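Local structure of histidine acid phosphatase (Bifidobacterium longum subsp. infantis, 6RXD) at residues 61-66 with 70-75; 79-84 with 246-251; 251-256 with 260-265. The protein probably removes phosphate groups from phytate and other inositol polyphosphates and binds zinc ions. All blocks are in the same frame, centred on the assembly; numbering follows the deposited sequence.

Contact 1 (61-66 with 70-75); sequences RMAETA and GGFKSE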
loop_
_atom_site.group_PDB
_atom_site.type_symbol
_atom_site.label_atom_id
_atom_site.label_comp_id
_atom_site.label_asym_id
_atom_site.label_seq_id
_atom_site.Cartn_x
_atom_site.Cartn_y
_atom_site.Cartn_z
ATOM N N ARG A 61 21.750 -2.215 -19.127
ATOM C CA ARG A 61 22.051 -1.896 -20.523
ATOM C C ARG A 61 22.820 -0.574 -20.604
ATOM O O ARG A 61 23.768 -0.441 -21.383
ATOM C CB ARG A 61 20.763 -1.813 -21.364
ATOM C CG ARG A 61 19.881 -3.068 -21.309
ATOM C CD ARG A 61 20.535 -4.285 -21.992
ATOM N NE ARG A 61 21.457 -5.005 -21.104
ATOM C CZ ARG A 61 21.075 -5.853 -20.150
ATOM N NH1 ARG A 61 19.785 -6.099 -19.936
ATOM N NH2 ARG A 61 21.987 -6.460 -19.397
ATOM N N MET A 62 22.438 0.391 -19.773
ATOM C CA MET A 62 23.132 1.676 -19.730
ATOM C C MET A 62 24.568 1.472 -19.245
ATOM O O MET A 62 25.518 2.067 -19.784
ATOM C CB MET A 62 22.375 2.640 -18.804
ATOM C CG MET A 62 22.983 4.026 -18.682
ATOM S SD MET A 62 21.921 5.056 -17.643
ATOM C CE MET A 62 22.752 6.633 -17.797
ATOM N N ALA A 63 24.728 0.600 -18.254
ATOM C CA ALA A 63 26.034 0.328 -17.675
ATOM C C ALA A 63 26.957 -0.301 -18.700
ATOM O O ALA A 63 28.152 0.017 -18.747
ATOM C CB ALA A 63 25.892 -0.585 -16.452
ATOM N N GLU A 64 26.409 -1.191 -19.530
ATOM C CA GLU A 64 27.227 -1.857 -20.537
ATOM C C GLU A 64 27.754 -0.845 -21.560
ATOM O O GLU A 64 28.912 -0.917 -21.992
ATOM C CB GLU A 64 26.431 -2.992 -21.200
ATOM C CG GLU A 64 26.164 -4.158 -20.262
ATOM C CD GLU A 64 25.002 -5.034 -20.688
ATOM O OE1 GLU A 64 24.273 -4.666 -21.635
ATOM O OE2 GLU A 64 24.806 -6.099 -20.067
ATOM N N THR A 65 26.912 0.114 -21.932
ATOM C CA THR A 65 27.332 1.167 -22.854
ATOM C C THR A 65 28.380 2.084 -22.210
ATOM O O THR A 65 29.390 2.437 -22.830
ATOM C CB THR A 65 26.115 1.975 -23.326
ATOM O OG1 THR A 65 25.250 1.112 -24.072
ATOM C CG2 THR A 65 26.553 3.135 -24.219
ATOM N N ALA A 66 28.149 2.464 -20.956
ATOM C CA ALA A 66 29.136 3.261 -20.226
ATOM C C ALA A 66 30.491 2.555 -20.129
ATOM O O ALA A 66 31.541 3.185 -20.251
ATOM C CB ALA A 66 28.612 3.612 -18.836
ATOM N N GLY A 70 33.710 4.332 -21.873
ATOM C CA GLY A 70 34.467 5.045 -20.852
ATOM C C GLY A 70 33.629 6.108 -20.164
ATOM O O GLY A 70 34.115 7.208 -19.855
ATOM N N GLY A 71 32.371 5.773 -19.902
ATOM C CA GLY A 71 31.431 6.722 -19.325
ATOM C C GLY A 71 31.256 6.686 -17.817
ATOM O O GLY A 71 30.456 7.448 -17.277
ATOM N N PHE A 72 31.969 5.803 -17.123
ATOM C CA PHE A 72 31.940 5.826 -15.666
ATOM C C PHE A 72 33.016 6.766 -15.140
ATOM O O PHE A 72 34.053 6.968 -15.786
ATOM C CB PHE A 72 32.167 4.425 -15.084
ATOM C CG PHE A 72 30.968 3.527 -15.182
ATOM C CD1 PHE A 72 29.872 3.719 -14.348
ATOM C CD2 PHE A 72 30.915 2.513 -16.129
ATOM C CE1 PHE A 72 28.757 2.895 -14.436
ATOM C CE2 PHE A 72 29.803 1.688 -16.221
ATOM C CZ PHE A 72 28.724 1.875 -15.373
ATOM N N LYS A 73 32.776 7.338 -13.966
ATOM C CA LYS A 73 33.752 8.258 -13.376
ATOM C C LYS A 73 35.048 7.582 -12.930
ATOM O O LYS A 73 36.112 8.212 -12.909
ATOM C CB LYS A 73 33.127 9.054 -12.226
ATOM C CG LYS A 73 32.192 10.150 -12.709
ATOM C CD LYS A 73 32.121 11.307 -11.717
ATOM C CE LYS A 73 31.660 12.597 -12.390
ATOM N NZ LYS A 73 31.118 13.560 -11.383
ATOM N N SER A 74 34.963 6.299 -12.588
ATOM C CA SER A 74 36.152 5.517 -12.237
ATOM C C SER A 74 35.887 4.024 -12.386
ATOM O O SER A 74 34.733 3.596 -12.516
ATOM C CB SER A 74 36.608 5.808 -10.803
ATOM O OG SER A 74 35.764 5.169 -9.863
ATOM N N GLU A 75 36.964 3.240 -12.366
ATOM C CA GLU A 75 36.871 1.786 -12.429
ATOM C C GLU A 75 36.166 1.227 -11.206
ATOM O O GLU A 75 35.366 0.294 -11.313
ATOM C CB GLU A 75 38.270 1.170 -12.543
ATOM C CG GLU A 75 38.885 1.297 -13.918
ATOM C CD GLU A 75 38.243 0.363 -14.920
ATOM O OE1 GLU A 75 37.989 -0.807 -14.563
ATOM O OE2 GLU A 75 37.991 0.798 -16.063
#

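Contact 2 (79-84 with 246-251); sequences AEFVKN and SQIFTE. With ZN (zinc ion), chain C.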
loop_
_atom_site.group_PDB
_atom_site.type_symbol
_atom_site.label_atom_id
_atom_site.label_comp_id
_atom_site.label_asym_id
_atom_site.label_seq_id
_atom_site.Cartn_x
_atom_site.Cartn_y
_atom_site.Cartn_z
ATOM N N ALA A 79 32.586 -0.835 -11.266
ATOM C CA ALA A 79 32.418 -2.141 -10.637
ATOM C C ALA A 79 31.305 -2.144 -9.599
ATOM O O ALA A 79 30.544 -3.104 -9.500
ATOM C CB ALA A 79 33.745 -2.610 -10.016
ATOM N N GLU A 80 31.211 -1.067 -8.827
ATOM C CA GLU A 80 30.208 -1.012 -7.764
ATOM C C GLU A 80 28.799 -0.903 -8.335
ATOM O O GLU A 80 27.875 -1.568 -7.836
ATOM C CB GLU A 80 30.486 0.122 -6.765
ATOM C CG GLU A 80 29.426 0.279 -5.676
ATOM C CD GLU A 80 29.486 -0.806 -4.610
ATOM O OE1 GLU A 80 30.420 -1.640 -4.634
ATOM O OE2 GLU A 80 28.600 -0.821 -3.730
ATOM N N PHE A 81 28.633 -0.113 -9.386
ATOM C CA PHE A 81 27.324 0.054 -10.018
ATOM C C PHE A 81 26.843 -1.277 -10.603
ATOM O O PHE A 81 25.710 -1.698 -10.372
ATOM C CB PHE A 81 27.413 1.133 -11.097
ATOM C CG PHE A 81 26.080 1.574 -11.640
ATOM C CD1 PHE A 81 25.203 2.309 -10.858
ATOM C CD2 PHE A 81 25.720 1.266 -12.938
ATOM C CE1 PHE A 81 23.975 2.713 -11.369
ATOM C CE2 PHE A 81 24.505 1.677 -13.460
ATOM C CZ PHE A 81 23.637 2.399 -12.679
ATOM N N VAL A 82 27.716 -1.967 -11.337
ATOM C CA VAL A 82 27.364 -3.252 -11.935
ATOM C C VAL A 82 27.080 -4.304 -10.851
ATOM O O VAL A 82 26.188 -5.139 -10.991
ATOM C CB VAL A 82 28.470 -3.735 -12.912
ATOM C CG1 VAL A 82 28.137 -5.112 -13.480
ATOM C CG2 VAL A 82 28.659 -2.726 -14.042
ATOM N N LYS A 83 27.833 -4.254 -9.752
ATOM C CA LYS A 83 27.599 -5.190 -8.639
ATOM C C LYS A 83 26.220 -4.978 -8.012
ATOM O O LYS A 83 25.516 -5.938 -7.673
ATOM C CB LYS A 83 28.671 -5.035 -7.554
ATOM C CG LYS A 83 28.472 -5.971 -6.359
ATOM C CD LYS A 83 29.534 -5.763 -5.266
ATOM C CE LYS A 83 29.247 -6.669 -4.068
ATOM N NZ LYS A 83 30.207 -6.458 -2.951
ATOM N N ASN A 84 25.836 -3.715 -7.846
ATOM C CA ASN A 84 24.539 -3.404 -7.244
ATOM C C ASN A 84 23.408 -3.916 -8.125
ATOM O O ASN A 84 22.459 -4.554 -7.647
ATOM C CB ASN A 84 24.390 -1.890 -7.016
ATOM C CG ASN A 84 25.188 -1.404 -5.825
ATOM O OD1 ASN A 84 25.353 -2.133 -4.852
ATOM N ND2 ASN A 84 25.705 -0.182 -5.903
ATOM N N SER A 246 25.449 12.050 -11.785
ATOM C CA SER A 246 26.827 12.524 -11.929
ATOM C C SER A 246 27.776 11.897 -10.906
ATOM O O SER A 246 28.986 12.034 -11.030
ATOM C CB SER A 246 26.904 14.051 -11.869
ATOM O OG SER A 246 26.544 14.519 -10.588
ATOM N N GLN A 247 27.221 11.196 -9.913
ATOM C CA GLN A 247 28.018 10.428 -8.954
ATOM C C GLN A 247 28.639 9.227 -9.624
ATOM O O GLN A 247 29.618 8.662 -9.135
ATOM C CB GLN A 247 27.123 9.851 -7.861
ATOM C CG GLN A 247 26.428 10.837 -6.994
ATOM C CD GLN A 247 25.598 10.137 -5.949
ATOM O OE1 GLN A 247 26.081 9.839 -4.854
ATOM N NE2 GLN A 247 24.352 9.839 -6.289
ATOM N N ILE A 248 28.024 8.802 -10.720
ATOM C CA ILE A 248 28.372 7.540 -11.353
ATOM C C ILE A 248 28.958 7.762 -12.740
ATOM O O ILE A 248 29.970 7.158 -13.106
ATOM C CB ILE A 248 27.112 6.655 -11.470
ATOM C CG1 ILE A 248 26.573 6.325 -10.077
ATOM C CG2 ILE A 248 27.408 5.379 -12.252
ATOM C CD1 ILE A 248 25.046 6.129 -10.046
ATOM N N PHE A 249 28.329 8.640 -13.516
ATOM C CA PHE A 249 28.666 8.780 -14.926
ATOM C C PHE A 249 29.341 10.110 -15.200
ATOM O O PHE A 249 29.082 11.100 -14.508
ATOM C CB PHE A 249 27.403 8.693 -15.792
ATOM C CG PHE A 249 26.660 7.390 -15.659
ATOM C CD1 PHE A 249 27.079 6.262 -16.358
ATOM C CD2 PHE A 249 25.542 7.295 -14.835
ATOM C CE1 PHE A 249 26.395 5.056 -16.230
ATOM C CE2 PHE A 249 24.844 6.093 -14.701
ATOM C CZ PHE A 249 25.268 4.974 -15.403
ATOM N N THR A 250 30.190 10.142 -16.228
ATOM C CA THR A 250 30.886 11.382 -16.584
ATOM C C THR A 250 29.957 12.412 -17.200
ATOM O O THR A 250 28.906 12.075 -17.737
ATOM C CB THR A 250 32.030 11.141 -17.591
ATOM O OG1 THR A 250 31.485 10.712 -18.850
ATOM C CG2 THR A 250 33.003 10.102 -17.064
ATOM N N GLU A 251 30.369 13.674 -17.136
ATOM C CA GLU A 251 29.615 14.758 -17.757
ATOM C C GLU A 251 29.435 14.518 -19.238
ATOM O O GLU A 251 28.356 14.727 -19.795
ATOM C CB GLU A 251 30.357 16.077 -17.557
ATOM C CG GLU A 251 30.415 16.545 -16.126
ATOM C CD GLU A 251 29.053 16.858 -15.552
ATOM O OE1 GLU A 251 28.090 17.125 -16.315
ATOM O OE2 GLU A 251 28.961 16.836 -14.316
HETATM ZN ZN ZN C . 27.137 17.817 -13.561
#

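Contact 3 (251-256 with 260-265); sequences EEFLAK and GEYKWY. With ZN (zinc ion), chain C.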
loop_
_atom_site.group_PDB
_atom_site.type_symbol
_atom_site.label_atom_id
_atom_site.label_comp_id
_atom_site.label_asym_id
_atom_site.label_seq_id
_atom_site.Cartn_x
_atom_site.Cartn_y
_atom_site.Cartn_z
ATOM N N GLU A 251 30.369 13.674 -17.136
ATOM C CA GLU A 251 29.615 14.758 -17.757
ATOM C C GLU A 251 29.435 14.518 -19.238
ATOM O O GLU A 251 28.356 14.727 -19.795
ATOM C CB GLU A 251 30.357 16.077 -17.557
ATOM C CG GLU A 251 30.415 16.545 -16.126
ATOM C CD GLU A 251 29.053 16.858 -15.552
ATOM O OE1 GLU A 251 28.090 17.125 -16.315
ATOM O OE2 GLU A 251 28.961 16.836 -14.316
ATOM N N GLU A 252 30.510 14.076 -19.876
ATOM C CA GLU A 252 30.497 13.792 -21.302
ATOM C C GLU A 252 29.490 12.692 -21.656
ATOM O O GLU A 252 28.755 12.795 -22.634
ATOM C CB GLU A 252 31.912 13.411 -21.747
ATOM C CG GLU A 252 32.053 12.994 -23.189
ATOM C CD GLU A 252 33.476 12.579 -23.511
ATOM O OE1 GLU A 252 33.980 11.631 -22.868
ATOM O OE2 GLU A 252 34.096 13.212 -24.392
ATOM N N PHE A 253 29.439 11.642 -20.846
ATOM C CA PHE A 253 28.482 10.568 -21.088
ATOM C C PHE A 253 27.047 11.075 -20.922
ATOM O O PHE A 253 26.181 10.831 -21.765
ATOM C CB PHE A 253 28.766 9.418 -20.122
ATOM C CG PHE A 253 27.955 8.178 -20.386
ATOM C CD1 PHE A 253 26.791 7.933 -19.678
ATOM C CD2 PHE A 253 28.373 7.246 -21.328
ATOM C CE1 PHE A 253 26.043 6.774 -19.909
ATOM C CE2 PHE A 253 27.638 6.097 -21.568
ATOM C CZ PHE A 253 26.473 5.860 -20.850
ATOM N N LEU A 254 26.801 11.805 -19.844
ATOM C CA LEU A 254 25.451 12.278 -19.554
ATOM C C LEU A 254 25.015 13.341 -20.550
ATOM O O LEU A 254 23.836 13.479 -20.826
ATOM C CB LEU A 254 25.384 12.831 -18.134
ATOM C CG LEU A 254 25.567 11.769 -17.051
ATOM C CD1 LEU A 254 25.690 12.411 -15.673
ATOM C CD2 LEU A 254 24.425 10.756 -17.087
ATOM N N ALA A 255 25.967 14.096 -21.086
ATOM C CA ALA A 255 25.628 15.097 -22.092
ATOM C C ALA A 255 25.129 14.438 -23.376
ATOM O O ALA A 255 24.230 14.956 -24.034
ATOM C CB ALA A 255 26.810 16.013 -22.371
ATOM N N LYS A 256 25.719 13.300 -23.739
ATOM C CA LYS A 256 25.230 12.546 -24.890
ATOM C C LYS A 256 23.837 11.978 -24.663
ATOM O O LYS A 256 23.048 11.860 -25.598
ATOM C CB LYS A 256 26.201 11.431 -25.281
ATOM C CG LYS A 256 27.543 11.939 -25.799
ATOM C CD LYS A 256 28.367 10.808 -26.390
ATOM C CE LYS A 256 29.821 11.226 -26.576
ATOM N NZ LYS A 256 30.630 10.159 -27.232
ATOM N N GLY A 260 20.240 13.112 -26.894
ATOM C CA GLY A 260 19.645 12.063 -27.710
ATOM C C GLY A 260 20.574 11.128 -28.453
ATOM O O GLY A 260 20.131 10.339 -29.293
ATOM N N GLU A 261 21.865 11.206 -28.155
ATOM C CA GLU A 261 22.828 10.308 -28.773
ATOM C C GLU A 261 22.750 8.922 -28.149
ATOM O O GLU A 261 23.064 7.920 -28.798
ATOM C CB GLU A 261 24.242 10.870 -28.661
ATOM C CG GLU A 261 24.412 12.183 -29.417
ATOM C CD GLU A 261 25.814 12.750 -29.317
ATOM O OE1 GLU A 261 26.784 11.973 -29.448
ATOM O OE2 GLU A 261 25.944 13.975 -29.109
ATOM N N TYR A 262 22.344 8.871 -26.883
ATOM C CA TYR A 262 22.162 7.598 -26.199
ATOM C C TYR A 262 20.693 7.357 -25.925
ATOM O O TYR A 262 19.933 8.291 -25.659
ATOM C CB TYR A 262 22.895 7.587 -24.866
ATOM C CG TYR A 262 24.391 7.404 -24.930
ATOM C CD1 TYR A 262 24.977 6.465 -25.772
ATOM C CD2 TYR A 262 25.220 8.152 -24.106
ATOM C CE1 TYR A 262 26.352 6.294 -25.797
ATOM C CE2 TYR A 262 26.587 7.994 -24.132
ATOM C CZ TYR A 262 27.149 7.067 -24.974
ATOM O OH TYR A 262 28.517 6.918 -24.973
ATOM N N LYS A 263 20.321 6.086 -25.952
ATOM C CA LYS A 263 18.940 5.671 -25.774
ATOM C C LYS A 263 18.983 4.169 -25.528
ATOM O O LYS A 263 19.625 3.426 -26.267
ATOM C CB LYS A 263 18.140 5.989 -27.039
ATOM C CG LYS A 263 16.646 6.167 -26.842
ATOM C CD LYS A 263 16.008 6.781 -28.093
ATOM C CE LYS A 263 16.466 8.225 -28.304
ATOM N NZ LYS A 263 16.327 8.705 -29.714
ATOM N N TRP A 264 18.329 3.712 -24.467
ATOM C CA TRP A 264 18.350 2.277 -24.185
ATOM C C TRP A 264 16.965 1.696 -24.118
ATOM O O TRP A 264 16.082 2.273 -23.486
ATOM C CB TRP A 264 19.110 1.975 -22.881
ATOM C CG TRP A 264 20.540 2.353 -22.987
ATOM C CD1 TRP A 264 21.541 1.621 -23.554
ATOM C CD2 TRP A 264 21.137 3.570 -22.528
ATOM N NE1 TRP A 264 22.729 2.309 -23.481
ATOM C CE2 TRP A 264 22.509 3.508 -22.848
ATOM C CE3 TRP A 264 20.645 4.703 -21.869
ATOM C CZ2 TRP A 264 23.396 4.548 -22.547
ATOM C CZ3 TRP A 264 21.525 5.729 -21.561
ATOM C CH2 TRP A 264 22.889 5.642 -21.896
ATOM N N TYR A 265 16.781 0.560 -24.785
ATOM C CA TYR A 265 15.524 -0.173 -24.729
ATOM C C TYR A 265 15.726 -1.467 -23.978
ATOM O O TYR A 265 16.846 -1.963 -23.856
ATOM C CB TYR A 265 15.008 -0.481 -26.144
ATOM C CG TYR A 265 14.637 0.755 -26.915
ATOM C CD1 TYR A 265 13.340 1.243 -26.886
ATOM C CD2 TYR A 265 15.591 1.453 -27.650
ATOM C CE1 TYR A 265 12.995 2.396 -27.578
ATOM C CE2 TYR A 265 15.247 2.604 -28.356
ATOM C CZ TYR A 265 13.951 3.066 -28.307
ATOM O OH TYR A 265 13.600 4.202 -28.995
HETATM ZN ZN ZN C . 27.137 17.817 -13.561
HETATM O O HOH W 1 30.306 8.974 -24.316
#

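Contact 1 (61-66 with 70-75)
A66 and F72 meet at the C-terminal end of helix 55-69, where a glycine of positive phi, G70 (66°), ends the helix and turns the chain back against it. The next amide gives further evidence: G71 N donates to A66 O at 2.7 Å, nearly straight at 173°, a bond spanning five residues. Backbone fit is close here, for a CB on G71 would lie only 3.4 Å from A66 CA. F72 then returns to the helix. From CB the ring is swung inward, CG lying anti to the carbonyl carbon (chi1 -76°). Of the ring atoms, CD2 stands 3.7 Å from A66 CB, and CE2 comes to 3.5 Å from A66 CB. That methyl lies over one face, displaced toward the rim, with CB 3.9 Å from the ring centroid, which qualifies as a CH-pi contact. F249 meets the F72 ring and F81 touches A63, so this corner is buried among neighbouring segments. The edge is used as well: F72 CE2 is 3.4 Å from A63 O, close to the ring plane. At the tip, F72 CZ packs 3.9 Å from A63 CB, also at the edge.

Contact 2 (79-84 with 246-251)
F81 carries its CG anti to the backbone N (chi1 -169°), which sends the ring out from helix 75-95 to meet I248 and F249. In I248 it is CG2 that lies anti to the backbone N, and this branch is placed over one face of F81, 4.2 Å from the centroid and 20° off the normal, a CH-pi contact. CD1, carried on CG1, reaches the rim, 3.8 Å from F81 CE1. F249 approaches on the same side of the ring as I248 CG2. Its edge is turned to the F81 face in a T-shaped (edge-to-face) pair: the centroids are 5.5 Å apart, the planes stand at 78°, and F249 CZ comes 3.9 Å from F81 CE2. I248 CG2 also lies over the centre of the F249 ring, 3.6 Å above its plane, so this one methyl fills the angle between two nearly perpendicular rings. With an alanine here instead of F81, the methyls of I248 and the edge of F249 would probably lose their shared ring face, leaving a gap between helix and loop. A63 and L308 touch F81 as well, extending the apolar cluster to helices 55-69 and 301-317. Farther along the same segment, E251 OE2 binds a zinc ion at 2.2 Å, with H242 NE2 as a second ligand. The loop joining the two zinc-binding helices thus supplies I248 and F249 to a buried apolar cluster, which packs it on helix 75-95 within the helical part of this histidine phosphatase.

Contact 3 (251-256 with 260-265)
The F253 ring has Y262 CE2 over one face, 3.3 Å above the plane and offset toward the rim, while W264 meets it rim to rim. These three form an aromatic cluster under a Schellman motif, which ends helix 251-258 at G260 (phi 83°). The rings of F253 and Y262 are oblique, with planes at 37°; their nearest atoms are F253 CE2 and Y262 CE2, 3.4 Å apart. The F253 and W264 side chains point at each other from opposite directions, W264 CH2 lying 3.7 Å from F253 CZ. At the edge of the Y262 ring, in its plane, lies F253 O. In the Schellman turn E261 N donates to K256 O at 2.9 Å, meeting it nearly along the C=O axis, and Y262 N adds a weak bond to the same oxygen. The K256 chain runs extended beyond CG, its CB 3.6 Å from Y262 CD2 and its methylenes beside the E261 carboxylate; K256 NZ remains 4.8 Å from E261 OE1, too far for a salt bridge. D69 bonds the Y262 hydroxyl and T65 bonds W264 NE1, fastening the cluster to helix 55-69. A water also links the two segments: it donates to Y262 OH at 2.8 Å and weakly accepts from K256 NZ.

In the fold
The contacts come in series along the chain, yet they cluster at one end of the molecule, each more than 30 Å from the chain's centre. Contacts 1 and 2 have centres about 7 Å apart, contacts 1 and 3 about 11 Å, contacts 2 and 3 about 14 Å. Helix 55-69 and helix 75-95 follow each other, and the connection between them, 70-74, is bonded to loop 246-251 through G71 O to T250 N and K73 NZ to S246 O. Helix 251-258 then packs F253 against A66. Contacts 2 and 3 share E251, a zinc ligand. Segments distant in sequence thus build one compact apolar unit beside a surface zinc site, remote from the central sheet.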